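Local atomic coordinates of DUF1611 domain-containing protein (Anabaena variabilis, PDB entry 2OBN), a protein that is of unknown function but joins a Rossmann-like domain to a P-loop NTPase-type domain, which suggests, without proving, nucleotide binding. Residues G86-T98 with L110-L123. The protein carries 2 engineered substitutions. Sequence-based numbering, arbitrary orientation.
Sequences GGIPDDYWIELKT and LHTPLANIPDLNAL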
loop_
_atom_site.group_PDB
_atom_site.type_symbol
_atom_site.label_atom_id
_atom_site.label_comp_id
_atom_site.label_asym_id
_atom_site.label_seq_id
_atom_site.Cartn_x
_atom_site.Cartn_y
_atom_site.Cartn_z
ATOM N N GLY B 86 4.197 18.373 6.155
ATOM C CA GLY B 86 4.570 19.657 5.540
ATOM C C GLY B 86 5.814 19.751 4.671
ATOM O O GLY B 86 6.550 20.745 4.761
ATOM N N GLY B 87 6.028 18.749 3.812
ATOM C CA GLY B 87 7.169 18.719 2.873
ATOM C C GLY B 87 8.520 19.061 3.488
ATOM O O GLY B 87 9.032 18.315 4.332
ATOM N N ILE B 88 9.101 20.180 3.053
ATOM C CA ILE B 88 10.374 20.676 3.587
ATOM C C ILE B 88 10.113 22.078 4.122
ATOM O O ILE B 88 9.875 22.984 3.336
ATOM C CB ILE B 88 11.492 20.786 2.497
ATOM C CG1 ILE B 88 11.782 19.435 1.837
ATOM C CG2 ILE B 88 12.788 21.352 3.096
ATOM C CD1 ILE B 88 12.457 18.417 2.739
ATOM N N PRO B 89 10.119 22.266 5.456
ATOM C CA PRO B 89 9.934 23.631 5.966
ATOM C C PRO B 89 11.038 24.575 5.497
ATOM O O PRO B 89 12.170 24.146 5.276
ATOM C CB PRO B 89 9.970 23.445 7.486
ATOM C CG PRO B 89 9.550 22.027 7.683
ATOM C CD PRO B 89 10.236 21.302 6.561
ATOM N N ASP B 90 10.697 25.851 5.351
ATOM C CA ASP B 90 11.626 26.852 4.839
ATOM C C ASP B 90 12.879 27.041 5.697
ATOM O O ASP B 90 13.935 27.389 5.171
ATOM C CB ASP B 90 10.913 28.203 4.657
ATOM N N ASP B 91 12.771 26.811 7.007
ATOM C CA ASP B 91 13.918 26.993 7.914
ATOM C C ASP B 91 14.958 25.861 7.881
ATOM O O ASP B 91 16.053 26.014 8.424
ATOM C CB ASP B 91 13.458 27.299 9.356
ATOM C CG ASP B 91 12.604 26.192 9.974
ATOM O OD1 ASP B 91 12.274 25.201 9.295
ATOM O OD2 ASP B 91 12.249 26.331 11.163
ATOM N N TYR B 92 14.628 24.743 7.237
ATOM C CA TYR B 92 15.557 23.604 7.131
ATOM C C TYR B 92 16.723 23.878 6.181
ATOM O O TYR B 92 17.848 23.503 6.476
ATOM C CB TYR B 92 14.836 22.348 6.617
ATOM C CG TYR B 92 13.972 21.570 7.603
ATOM C CD1 TYR B 92 13.295 22.200 8.647
ATOM C CD2 TYR B 92 13.745 20.205 7.407
ATOM C CE1 TYR B 92 12.482 21.476 9.518
ATOM C CE2 TYR B 92 12.916 19.476 8.256
ATOM C CZ TYR B 92 12.287 20.114 9.312
ATOM O OH TYR B 92 11.466 19.390 10.154
ATOM N N TRP B 93 16.436 24.528 5.051
ATOM C CA TRP B 93 17.433 24.775 3.991
ATOM C C TRP B 93 18.758 25.376 4.467
ATOM O O TRP B 93 19.820 24.941 4.038
ATOM C CB TRP B 93 16.850 25.659 2.872
ATOM C CG TRP B 93 15.660 25.060 2.201
ATOM C CD1 TRP B 93 14.365 25.451 2.341
ATOM C CD2 TRP B 93 15.650 23.928 1.324
ATOM N NE1 TRP B 93 13.545 24.650 1.588
ATOM C CE2 TRP B 93 14.308 23.703 0.955
ATOM C CE3 TRP B 93 16.644 23.088 0.803
ATOM C CZ2 TRP B 93 13.932 22.672 0.087
ATOM C CZ3 TRP B 93 16.270 22.065 -0.054
ATOM C CH2 TRP B 93 14.925 21.866 -0.403
ATOM N N ILE B 94 18.687 26.381 5.330
ATOM C CA ILE B 94 19.894 27.017 5.858
ATOM C C ILE B 94 20.791 25.975 6.537
ATOM O O ILE B 94 22.005 25.930 6.282
ATOM C CB ILE B 94 19.556 28.155 6.854
ATOM C CG1 ILE B 94 18.915 29.338 6.115
ATOM C CG2 ILE B 94 20.821 28.635 7.578
ATOM C CD1 ILE B 94 18.286 30.381 7.035
ATOM N N GLU B 95 20.181 25.143 7.386
ATOM C CA GLU B 95 20.912 24.105 8.119
ATOM C C GLU B 95 21.499 23.055 7.184
ATOM O O GLU B 95 22.644 22.627 7.356
ATOM C CB GLU B 95 20.013 23.452 9.181
ATOM C CG GLU B 95 19.545 24.384 10.335
ATOM C CD GLU B 95 20.672 24.867 11.274
ATOM O OE1 GLU B 95 21.673 25.445 10.801
ATOM O OE2 GLU B 95 20.540 24.701 12.506
ATOM N N LEU B 96 20.720 22.670 6.180
ATOM C CA LEU B 96 21.160 21.689 5.194
ATOM C C LEU B 96 22.337 22.238 4.396
ATOM O O LEU B 96 23.381 21.586 4.281
ATOM C CB LEU B 96 20.006 21.310 4.250
ATOM C CG LEU B 96 18.742 20.737 4.911
ATOM C CD1 LEU B 96 17.687 20.366 3.864
ATOM C CD2 LEU B 96 19.041 19.544 5.808
ATOM N N LYS B 97 22.176 23.442 3.863
ATOM C CA LYS B 97 23.231 24.082 3.064
ATOM C C LYS B 97 24.523 24.302 3.849
ATOM O O LYS B 97 25.611 24.123 3.305
ATOM C CB LYS B 97 22.738 25.407 2.482
ATOM C CG LYS B 97 21.669 25.238 1.401
ATOM C CD LYS B 97 21.296 26.570 0.795
ATOM C CE LYS B 97 20.347 26.411 -0.365
ATOM N NZ LYS B 97 20.167 27.728 -1.058
ATOM N N THR B 98 24.396 24.681 5.119
ATOM C CA THR B 98 25.547 24.893 5.999
ATOM C C THR B 98 26.352 23.604 6.190
ATOM O O THR B 98 27.588 23.629 6.205
ATOM C CB THR B 98 25.102 25.428 7.380
ATOM O OG1 THR B 98 24.343 26.629 7.202
ATOM C CG2 THR B 98 26.305 25.708 8.277
ATOM N N LEU B 110 12.957 11.838 5.028
ATOM C CA LEU B 110 11.686 12.425 4.652
ATOM C C LEU B 110 11.231 11.874 3.315
ATOM O O LEU B 110 12.049 11.360 2.553
ATOM C CB LEU B 110 11.817 13.940 4.536
ATOM C CG LEU B 110 12.236 14.734 5.766
ATOM C CD1 LEU B 110 12.274 16.200 5.378
ATOM C CD2 LEU B 110 11.287 14.525 6.910
ATOM N N HIS B 111 9.928 11.988 3.043
ATOM C CA HIS B 111 9.357 11.531 1.774
ATOM C C HIS B 111 9.917 12.318 0.592
ATOM O O HIS B 111 10.104 11.761 -0.485
ATOM C CB HIS B 111 7.821 11.658 1.754
ATOM C CG HIS B 111 7.075 10.487 2.339
ATOM N ND1 HIS B 111 6.938 9.284 1.678
ATOM C CD2 HIS B 111 6.337 10.375 3.471
ATOM C CE1 HIS B 111 6.187 8.468 2.393
ATOM N NE2 HIS B 111 5.805 9.105 3.484
ATOM N N THR B 112 10.142 13.619 0.786
ATOM C CA THR B 112 10.661 14.480 -0.280
ATOM C C THR B 112 12.159 14.203 -0.506
ATOM O O THR B 112 12.974 14.378 0.418
ATOM C CB THR B 112 10.464 15.972 0.066
ATOM O OG1 THR B 112 9.071 16.245 0.281
ATOM C CG2 THR B 112 10.989 16.869 -1.052
ATOM N N PRO B 113 12.532 13.771 -1.727
ATOM C CA PRO B 113 13.939 13.471 -2.015
ATOM C C PRO B 113 14.804 14.732 -2.196
ATOM O O PRO B 113 14.390 15.675 -2.872
ATOM C CB PRO B 113 13.864 12.677 -3.314
ATOM C CG PRO B 113 12.645 13.159 -3.973
ATOM C CD PRO B 113 11.675 13.535 -2.896
ATOM N N LEU B 114 15.991 14.727 -1.594
ATOM C CA LEU B 114 16.903 15.863 -1.617
ATOM C C LEU B 114 18.189 15.693 -2.453
ATOM O O LEU B 114 18.931 16.662 -2.636
ATOM C CB LEU B 114 17.292 16.195 -0.177
ATOM C CG LEU B 114 16.172 16.660 0.755
ATOM C CD1 LEU B 114 16.725 16.878 2.164
ATOM C CD2 LEU B 114 15.501 17.922 0.257
ATOM N N ALA B 115 18.443 14.485 -2.954
ATOM C CA ALA B 115 19.665 14.181 -3.712
ATOM C C ALA B 115 19.775 14.855 -5.079
ATOM O O ALA B 115 20.880 15.036 -5.575
ATOM C CB ALA B 115 19.825 12.673 -3.876
ATOM N N ASN B 116 18.645 15.207 -5.688
ATOM C CA ASN B 116 18.648 15.844 -7.007
ATOM C C ASN B 116 18.109 17.272 -7.018
ATOM O O ASN B 116 17.503 17.706 -7.998
ATOM C CB ASN B 116 17.899 14.963 -8.011
ATOM C CG ASN B 116 18.607 13.646 -8.253
ATOM O OD1 ASN B 116 18.123 12.585 -7.854
ATOM N ND2 ASN B 116 19.784 13.713 -8.865
ATOM N N ILE B 117 18.331 17.999 -5.929
ATOM C CA ILE B 117 17.952 19.402 -5.861
ATOM C C ILE B 117 19.217 20.193 -6.212
ATOM O O ILE B 117 20.199 20.118 -5.480
ATOM C CB ILE B 117 17.384 19.773 -4.484
ATOM C CG1 ILE B 117 16.051 19.030 -4.303
ATOM C CG2 ILE B 117 17.236 21.313 -4.352
ATOM C CD1 ILE B 117 15.293 19.364 -3.068
ATOM N N PRO B 118 19.203 20.930 -7.344
ATOM C CA PRO B 118 20.387 21.679 -7.794
ATOM C C PRO B 118 21.043 22.550 -6.735
ATOM O O PRO B 118 22.266 22.610 -6.666
ATOM C CB PRO B 118 19.836 22.569 -8.906
ATOM C CG PRO B 118 18.664 21.858 -9.423
ATOM C CD PRO B 118 18.065 21.108 -8.271
ATOM N N ASP B 119 20.230 23.198 -5.908
ATOM C CA ASP B 119 20.725 24.105 -4.868
ATOM C C ASP B 119 21.543 23.380 -3.807
ATOM O O ASP B 119 22.369 24.003 -3.136
ATOM C CB ASP B 119 19.566 24.853 -4.193
ATOM C CG ASP B 119 18.621 25.515 -5.196
ATOM O OD1 ASP B 119 18.095 24.809 -6.092
ATOM O OD2 ASP B 119 18.380 26.735 -5.062
ATOM N N LEU B 120 21.285 22.080 -3.639
ATOM C CA LEU B 120 22.032 21.236 -2.707
ATOM C C LEU B 120 23.182 20.536 -3.433
ATOM O O LEU B 120 24.302 20.536 -2.930
ATOM C CB LEU B 120 21.114 20.226 -2.009
ATOM C CG LEU B 120 19.999 20.810 -1.130
ATOM C CD1 LEU B 120 19.272 19.683 -0.420
ATOM C CD2 LEU B 120 20.536 21.821 -0.103
ATOM N N ASN B 121 22.927 19.965 -4.613
ATOM C CA ASN B 121 24.010 19.344 -5.408
ATOM C C ASN B 121 25.209 20.227 -5.656
ATOM O O ASN B 121 26.329 19.729 -5.704
ATOM C CB ASN B 121 23.517 18.860 -6.781
ATOM C CG ASN B 121 22.911 17.489 -6.723
ATOM O OD1 ASN B 121 23.304 16.656 -5.894
ATOM N ND2 ASN B 121 21.960 17.224 -7.614
ATOM N N ALA B 122 24.968 21.523 -5.846
ATOM C CA ALA B 122 26.034 22.486 -6.110
ATOM C C ALA B 122 26.980 22.637 -4.920
ATOM O O ALA B 122 28.179 22.849 -5.103
ATOM C CB ALA B 122 25.439 23.833 -6.482
ATOM N N LEU B 123 26.434 22.502 -3.712
ATOM C CA LEU B 123 27.201 22.636 -2.478
ATOM C C LEU B 123 27.828 21.327 -2.000
ATOM O O LEU B 123 28.671 21.345 -1.109
ATOM C CB LEU B 123 26.298 23.182 -1.375
ATOM C CG LEU B 123 25.503 24.448 -1.707
ATOM C CD1 LEU B 123 24.723 24.890 -0.478
ATOM C CD2 LEU B 123 26.396 25.571 -2.211
HETATM O O HOH W 1 8.448 15.447 2.901
HETATM O O HOH W 2 17.927 27.103 -2.685
#
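Trp-93 lays the benzo end of its indole among three aliphatic side chains of 110-123, on one flank of the parallel sheet of the Rossmann-like domain. Its ring edge meets Ile-117, whose CD1 lies in the ring plane 3.7 Å from Trp-93 CH2, and Leu-120, whose CD1 is 3.8 Å from Trp-93 CZ3; both side chains cross the indole at about a right angle. Leu-114 CD2 reaches the same CH2 obliquely. Within 86-98, Ile-88 CG2 sits 3.3 Å above one indole face, toward its rim. That branch is anti to the backbone N (chi1 of CG1 -59°), while the other branch runs to Leu-110, where the two CD1 methyls press together at a tight 3.5 Å. An alanine in place of Trp-93 would probably leave Ile-117 CD1 and Leu-120 CD1 without their aromatic partner and open a gap between helices 92-101 and 118-121.

One helical turn on, Leu-96 CD1 packs against Leu-114 CD1. The extended Lys-97 chain lies along Leu-123 CD1, 3.6 Å from Lys-97 CB. One water accepts from Lys-97 NZ at 2.8 Å; it also lies beside Asp-119 OD2, but so close that this second half of the bridge is doubtful. At the other end, a second water donates to Gly-87 O and hydrogen-bonds Thr-112 OG1 at 2.8 Å. Behind these contacts, Leu-96 and Leu-114 both rest on Ile-79 of strand 76-79, tying them to the sheet. The type I turn from Leu-114 to Ile-117 ends at the N-cap of helix 118-121, and Asp-132 fixes its start, OD1 taking the N-H of Leu-114 and OD2 that of Ala-115.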